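Local coordinates for hypothetical protein jhp0584 (Helicobacter pylori J99, PDB 4R7K) that is of unknown function but probably belongs to the SRPBCC superfamily, whose helix-grip members often bind hydrophobic ligands in a deep pocket, at residues H63-Y74 and H179-S190. Residues are numbered along the deposited sequence; the frame is centred on the assembly and turned at random.
Sequences HLRDASHWEKYY and HQAWLDGLVAYS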
# COMPACT_ATOMS: atom_id res chain seq x y z
N HIS A 63 23.71 -5.80 9.42
CA HIS A 63 22.96 -5.80 8.17
C HIS A 63 22.45 -4.44 7.74
O HIS A 63 22.06 -4.26 6.57
CB HIS A 63 21.82 -6.80 8.20
CG HIS A 63 22.27 -8.21 8.28
ND1 HIS A 63 21.57 -9.17 8.96
CD2 HIS A 63 23.35 -8.83 7.75
CE1 HIS A 63 22.20 -10.33 8.86
NE2 HIS A 63 23.30 -10.14 8.14
N LEU A 64 22.46 -3.49 8.65
CA LEU A 64 22.10 -2.11 8.32
C LEU A 64 23.36 -1.36 7.89
O LEU A 64 23.34 -0.68 6.86
CB LEU A 64 21.47 -1.40 9.51
CG LEU A 64 21.23 0.09 9.29
CD1 LEU A 64 20.27 0.29 8.13
CD2 LEU A 64 20.66 0.71 10.55
N ARG A 65 24.42 -1.44 8.69
CA ARG A 65 25.69 -0.78 8.34
C ARG A 65 26.39 -1.31 7.09
O ARG A 65 27.05 -0.56 6.36
CB ARG A 65 26.72 -0.92 9.47
CG ARG A 65 26.45 -0.13 10.72
CD ARG A 65 27.68 -0.30 11.62
NE ARG A 65 28.86 0.40 11.06
CZ ARG A 65 30.10 0.29 11.52
NH1 ARG A 65 30.39 -0.54 12.53
NH2 ARG A 65 31.07 1.00 10.96
N ASP A 66 26.35 -2.62 6.87
CA ASP A 66 27.01 -3.15 5.68
C ASP A 66 25.99 -3.12 4.54
O ASP A 66 25.18 -4.02 4.35
CB ASP A 66 27.59 -4.53 5.92
CG ASP A 66 28.33 -5.06 4.70
OD1 ASP A 66 28.18 -4.54 3.58
OD2 ASP A 66 29.04 -6.03 4.87
N ALA A 67 26.07 -2.04 3.78
CA ALA A 67 25.13 -1.78 2.71
C ALA A 67 25.11 -2.83 1.62
O ALA A 67 24.20 -2.81 0.80
CB ALA A 67 25.40 -0.39 2.12
N SER A 68 26.10 -3.72 1.56
CA SER A 68 26.07 -4.81 0.58
C SER A 68 24.88 -5.75 0.83
O SER A 68 24.44 -6.43 -0.08
CB SER A 68 27.40 -5.60 0.54
OG SER A 68 27.58 -6.37 1.72
N HIS A 69 24.35 -5.78 2.05
CA HIS A 69 23.19 -6.63 2.36
C HIS A 69 21.84 -6.07 1.92
O HIS A 69 20.88 -6.82 1.75
CB HIS A 69 23.11 -6.87 3.86
CG HIS A 69 24.29 -7.60 4.41
ND1 HIS A 69 24.47 -8.95 4.26
CD2 HIS A 69 25.35 -7.15 5.13
CE1 HIS A 69 25.61 -9.31 4.83
NE2 HIS A 69 26.15 -8.23 5.38
N TRP A 70 21.77 -4.75 1.77
CA TRP A 70 20.50 -4.05 1.47
C TRP A 70 19.74 -4.66 0.30
O TRP A 70 18.54 -4.96 0.40
CB TRP A 70 20.79 -2.58 1.17
CG TRP A 70 21.23 -1.77 2.35
CD1 TRP A 70 21.58 -2.23 3.60
CD2 TRP A 70 21.53 -0.37 2.36
NE1 TRP A 70 22.00 -1.20 4.39
CE2 TRP A 70 21.99 -0.04 3.65
CE3 TRP A 70 21.44 0.65 1.39
CZ2 TRP A 70 22.34 1.24 4.01
CZ3 TRP A 70 21.79 1.91 1.75
CH2 TRP A 70 22.23 2.21 3.06
N GLU A 71 20.44 -4.86 -0.79
CA GLU A 71 19.83 -5.39 -2.01
C GLU A 71 19.26 -6.79 -1.80
O GLU A 71 18.31 -7.21 -2.47
CB GLU A 71 20.85 -5.39 -3.16
CG GLU A 71 20.20 -5.68 -4.49
CD GLU A 71 21.16 -5.59 -5.65
OE1 GLU A 71 20.66 -5.53 -6.79
OE2 GLU A 71 22.39 -5.58 -5.44
N LYS A 72 19.83 -7.51 -0.85
CA LYS A 72 19.43 -8.88 -0.60
C LYS A 72 18.15 -8.98 0.21
O LYS A 72 17.46 -9.97 0.12
CB LYS A 72 20.59 -9.61 0.05
CG LYS A 72 21.85 -9.51 -0.80
CD LYS A 72 23.06 -10.12 -0.14
CE LYS A 72 24.12 -10.39 -1.19
NZ LYS A 72 25.36 -10.90 -0.57
N TYR A 73 17.81 -7.95 0.99
CA TYR A 73 16.62 -8.03 1.81
C TYR A 73 15.61 -6.91 1.63
O TYR A 73 14.50 -7.02 2.12
CB TYR A 73 17.01 -8.12 3.29
CG TYR A 73 17.68 -6.90 3.90
CD1 TYR A 73 16.93 -5.76 4.25
CD2 TYR A 73 19.03 -6.92 4.22
CE1 TYR A 73 17.54 -4.67 4.85
CE2 TYR A 73 19.64 -5.84 4.82
CZ TYR A 73 18.89 -4.72 5.14
OH TYR A 73 19.46 -3.64 5.72
N TYR A 74 15.99 -5.84 0.94
CA TYR A 74 15.11 -4.70 0.74
C TYR A 74 14.99 -4.51 -0.76
O TYR A 74 15.87 -3.93 -1.41
CB TYR A 74 15.65 -3.47 1.46
CG TYR A 74 14.86 -2.22 1.20
CD1 TYR A 74 13.46 -2.22 1.25
CD2 TYR A 74 15.49 -1.00 0.98
CE1 TYR A 74 12.73 -1.06 1.02
CE2 TYR A 74 14.76 0.17 0.74
CZ TYR A 74 13.39 0.14 0.78
OH TYR A 74 12.65 1.28 0.55
N HIS A 179 9.69 2.39 3.49
CA HIS A 179 10.50 2.26 4.70
C HIS A 179 10.06 1.12 5.59
O HIS A 179 10.90 0.44 6.22
CB HIS A 179 10.56 3.57 5.43
CG HIS A 179 11.50 4.54 4.80
ND1 HIS A 179 11.94 5.66 5.44
CD2 HIS A 179 12.19 4.47 3.63
CE1 HIS A 179 12.78 6.32 4.65
NE2 HIS A 179 12.97 5.60 3.56
N GLN A 180 8.76 0.85 5.59
CA GLN A 180 8.27 -0.30 6.35
C GLN A 180 8.86 -1.56 5.76
O GLN A 180 9.18 -2.51 6.49
CB GLN A 180 6.76 -0.39 6.31
CG GLN A 180 6.21 -1.34 7.34
CD GLN A 180 6.44 -0.88 8.78
OE1 GLN A 180 6.50 0.33 9.08
NE2 GLN A 180 6.50 -1.83 9.69
N ALA A 181 8.93 -1.60 4.43
CA ALA A 181 9.51 -2.77 3.75
C ALA A 181 10.99 -2.93 4.09
O ALA A 181 11.49 -4.06 4.17
CB ALA A 181 9.31 -2.68 2.23
N TRP A 182 11.69 -1.81 4.27
CA TRP A 182 13.11 -1.83 4.63
C TRP A 182 13.22 -2.48 6.00
O TRP A 182 14.00 -3.42 6.18
CB TRP A 182 13.72 -0.42 4.72
CG TRP A 182 15.25 -0.40 4.64
CD1 TRP A 182 16.11 -1.34 5.14
CD2 TRP A 182 16.07 0.66 4.13
NE1 TRP A 182 17.41 -0.97 4.88
CE2 TRP A 182 17.41 0.25 4.26
CE3 TRP A 182 15.79 1.89 3.49
CZ2 TRP A 182 18.48 1.04 3.83
CZ3 TRP A 182 16.87 2.67 3.05
CH2 TRP A 182 18.19 2.24 3.21
N LEU A 183 12.41 -2.02 6.96
CA LEU A 183 12.44 -2.58 8.31
C LEU A 183 12.03 -4.05 8.34
O LEU A 183 12.68 -4.85 9.00
CB LEU A 183 11.54 -1.81 9.29
CG LEU A 183 11.85 -0.34 9.55
CD1 LEU A 183 10.90 0.18 10.58
CD2 LEU A 183 13.26 -0.15 10.07
N ASP A 184 10.96 -4.41 7.61
CA ASP A 184 10.50 -5.79 7.65
C ASP A 184 11.57 -6.70 7.04
O ASP A 184 11.78 -7.82 7.52
CB ASP A 184 9.17 -5.95 6.93
CG ASP A 184 8.00 -5.25 7.67
OD1 ASP A 184 8.11 -4.92 8.87
OD2 ASP A 184 6.96 -5.06 7.02
N GLY A 185 12.24 -6.22 6.00
CA GLY A 185 13.28 -6.98 5.37
C GLY A 185 14.49 -7.16 6.27
O GLY A 185 15.04 -8.26 6.39
N LEU A 186 14.89 -6.08 6.91
CA LEU A 186 16.03 -6.11 7.86
C LEU A 186 15.78 -7.12 8.98
O LEU A 186 16.66 -7.90 9.35
CB LEU A 186 16.22 -4.68 8.40
CG LEU A 186 17.28 -4.44 9.46
CD1 LEU A 186 18.63 -4.98 9.03
CD2 LEU A 186 17.36 -2.95 9.70
N VAL A 187 14.55 -7.12 9.50
CA VAL A 187 14.14 -8.07 10.50
C VAL A 187 14.19 -9.51 9.98
O VAL A 187 14.86 -10.38 10.58
CB VAL A 187 12.73 -7.75 10.99
CG1 VAL A 187 12.21 -8.91 11.84
CG2 VAL A 187 12.73 -6.45 11.80
N ALA A 188 13.55 -9.76 8.85
CA ALA A 188 13.49 -11.10 8.25
C ALA A 188 14.89 -11.66 7.97
O ALA A 188 15.21 -12.84 8.27
CB ALA A 188 12.68 -11.05 6.95
N TYR A 189 15.74 -10.81 7.44
CA TYR A 189 17.09 -11.20 7.10
C TYR A 189 18.00 -11.38 8.33
O TYR A 189 19.01 -12.06 8.24
CB TYR A 189 17.69 -10.14 6.20
CG TYR A 189 18.98 -10.48 5.45
CD1 TYR A 189 18.97 -11.27 4.31
CD2 TYR A 189 20.16 -9.88 5.82
CE1 TYR A 189 20.15 -11.51 3.60
CE2 TYR A 189 21.32 -10.11 5.13
CZ TYR A 189 21.32 -10.91 4.03
OH TYR A 189 22.51 -11.08 3.38
N SER A 190 17.63 -10.79 9.47
CA SER A 190 18.47 -10.87 10.68
C SER A 190 18.04 -11.98 11.63
O SER A 190 18.80 -12.35 12.52
CB SER A 190 18.51 -9.51 11.38
OG SER A 190 19.07 -8.52 10.52
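Y73 lies against G185, L186, Y189 and W182, a knob in a hole on the C-terminal helix. CB rests on Y189 CB; CD2 meets Y189 CD2 at 3.5 Å, while CD1 reaches the backbone N of L186, and the CA of that residue lies over the ring face (CH-pi). CE1 touches W182 CD1, and the phenol OH donates to H63 O (2.8 Å) while taking a weak bond from W182 NE1 (3.5 Å). Tyrosine suits the place, greasy along its flanks and polar at its tip; G185, lacking a side chain, lets the backbones approach, its CA 3.5 Å from Y73 O. W182 turns its edge to the face of W70, planes at 73°, and stacks offset on Y74. Y189 directs an edge at the face of H63, whose ND1 donates almost straight to S190 OG (3.0 Å), in the imidazole plane; that OG donates to L186 O. Y189 OH also bonds H69 ND1. W141 of the helix-gripping sheet meets W182 edge-to-face. Faces and edges of the aromatic cluster, with L186, supply the packing and hold the tyrosine rings flat; in-plane N-H bonds probably orient H63 and, through NE1 to L64 O, W70, while buried Y73 OH and H63 ND1 are satisfied by H63 O and S190 OG.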